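Local coordinates for protein fructokinase (Xylella fastidiosa Temecula1, PDB 3LJS) that probably phosphorylates fructose at the expense of ATP, as a fructokinase of the PfkB (ribokinase-like) carbohydrate kinase family, at residues V42-A47 with A73-V78. Residues are numbered along the deposited sequence; the frame is centred on the assembly and turned at random.
Sequences VAVAVA and AEAGVV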
loop_
_atom_site.group_PDB
_atom_site.type_symbol
_atom_site.label_atom_id
_atom_site.label_comp_id
_atom_site.label_asym_id
_atom_site.label_seq_id
_atom_site.Cartn_x
_atom_site.Cartn_y
_atom_site.Cartn_z
ATOM N N VAL B 42 -16.071 13.831 -6.816
ATOM C CA VAL B 42 -17.190 14.760 -6.920
ATOM C C VAL B 42 -16.686 16.191 -6.792
ATOM O O VAL B 42 -17.095 17.071 -7.549
ATOM C CB VAL B 42 -18.250 14.478 -5.833
ATOM C CG1 VAL B 42 -19.336 15.549 -5.872
ATOM C CG2 VAL B 42 -18.872 13.092 -6.062
ATOM N N ALA B 43 -15.775 16.414 -5.850
ATOM C CA ALA B 43 -15.215 17.739 -5.621
ATOM C C ALA B 43 -14.508 18.284 -6.857
ATOM O O ALA B 43 -14.705 19.446 -7.240
ATOM C CB ALA B 43 -14.242 17.699 -4.434
ATOM N N VAL B 44 -13.686 17.448 -7.486
ATOM C CA VAL B 44 -12.953 17.879 -8.667
ATOM C C VAL B 44 -13.889 18.149 -9.836
ATOM O O VAL B 44 -13.655 19.061 -10.632
ATOM C CB VAL B 44 -11.888 16.838 -9.078
ATOM C CG1 VAL B 44 -11.211 17.269 -10.368
ATOM C CG2 VAL B 44 -10.849 16.701 -7.970
ATOM N N ALA B 45 -14.953 17.359 -9.945
ATOM C CA ALA B 45 -15.909 17.562 -11.030
ATOM C C ALA B 45 -16.601 18.912 -10.852
ATOM O O ALA B 45 -16.815 19.637 -11.821
ATOM C CB ALA B 45 -16.945 16.436 -11.039
ATOM N N VAL B 46 -16.955 19.241 -9.611
ATOM C CA VAL B 46 -17.619 20.510 -9.317
ATOM C C VAL B 46 -16.682 21.689 -9.599
ATOM O O VAL B 46 -17.094 22.690 -10.180
ATOM C CB VAL B 46 -18.073 20.587 -7.829
ATOM C CG1 VAL B 46 -18.621 21.984 -7.513
ATOM C CG2 VAL B 46 -19.142 19.539 -7.551
ATOM N N ALA B 47 -15.422 21.561 -9.191
ATOM C CA ALA B 47 -14.442 22.625 -9.392
ATOM C C ALA B 47 -14.177 22.886 -10.876
ATOM O O ALA B 47 -13.979 24.023 -11.291
ATOM C CB ALA B 47 -13.142 22.271 -8.690
ATOM N N ALA B 73 -5.637 21.475 -5.020
ATOM C CA ALA B 73 -5.305 22.882 -5.211
ATOM C C ALA B 73 -5.299 23.258 -6.693
ATOM O O ALA B 73 -5.877 24.273 -7.083
ATOM C CB ALA B 73 -3.944 23.186 -4.585
ATOM N N GLU B 74 -4.658 22.435 -7.518
ATOM C CA GLU B 74 -4.581 22.694 -8.955
ATOM C C GLU B 74 -5.951 22.680 -9.628
ATOM O O GLU B 74 -6.161 23.361 -10.633
ATOM C CB GLU B 74 -3.686 21.655 -9.641
ATOM C CG GLU B 74 -2.348 21.436 -8.953
ATOM C CD GLU B 74 -1.493 20.379 -9.639
ATOM O OE1 GLU B 74 -2.045 19.342 -10.078
ATOM O OE2 GLU B 74 -0.262 20.583 -9.724
ATOM N N ALA B 75 -6.885 21.906 -9.078
ATOM C CA ALA B 75 -8.219 21.813 -9.663
ATOM C C ALA B 75 -9.139 22.943 -9.230
ATOM O O ALA B 75 -10.219 23.124 -9.791
ATOM C CB ALA B 75 -8.850 20.472 -9.314
ATOM N N GLY B 76 -8.720 23.702 -8.230
ATOM C CA GLY B 76 -9.554 24.790 -7.760
ATOM C C GLY B 76 -10.420 24.399 -6.577
ATOM O O GLY B 76 -11.333 25.133 -6.202
ATOM N N VAL B 77 -10.151 23.235 -5.991
ATOM C CA VAL B 77 -10.902 22.778 -4.822
ATOM C C VAL B 77 -10.296 23.454 -3.594
ATOM O O VAL B 77 -9.079 23.430 -3.412
ATOM C CB VAL B 77 -10.792 21.236 -4.643
ATOM C CG1 VAL B 77 -11.451 20.801 -3.324
ATOM C CG2 VAL B 77 -11.453 20.527 -5.822
ATOM N N VAL B 78 -11.131 24.069 -2.759
ATOM C CA VAL B 78 -10.630 24.728 -1.551
ATOM C C VAL B 78 -10.083 23.662 -0.603
ATOM O O VAL B 78 -10.742 22.652 -0.338
ATOM C CB VAL B 78 -11.743 25.543 -0.851
ATOM C CG1 VAL B 78 -11.266 26.029 0.512
ATOM C CG2 VAL B 78 -12.130 26.736 -1.720
#
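Val77 reaches from the Schellman motif that ends helix 63-75 into the flank of helix 38-49, where it meets Ala43, Val44 and Ala47. Both helices belong to the ribokinase-like fold, and the contact lies beside strand 53-60 of its large central sheet, away from the ATP site. No hydrogen bond links the two segments, so apolar groups carry the join. Val77 makes its closest approaches through CG2: with CG1 anti to the backbone N (chi1 174°), CG2 falls beside that N and faces the helix. There Val77 CG2 lies 3.8 Å from Ala47 CB, with Ala43 CB, one turn back, and Val44 CG2 slightly farther off. Val44 turns its other branch, CG1, to Ala75 CB at 4.1 Å. Small residues meet where the chains run closest, Ala47 CA lying 5.6 Å from Gly76 CA. Val53 lies against both Ala43 and Ala47, while Val77 also packs on Phe55.

The remaining contacts involve backbone atoms. Gly76 leaves the helix with a positive phi of 95°, and its N bonds back to Ala73 O at 3.1 Å. The Ala43 carbonyl accepts the helical bond from Ala47 N and also brings its O to 3.7 Å from Val77 CG2. Tightest across the gap is the methyl of Ala47, whose CB sits 3.2 Å from Ala75 O.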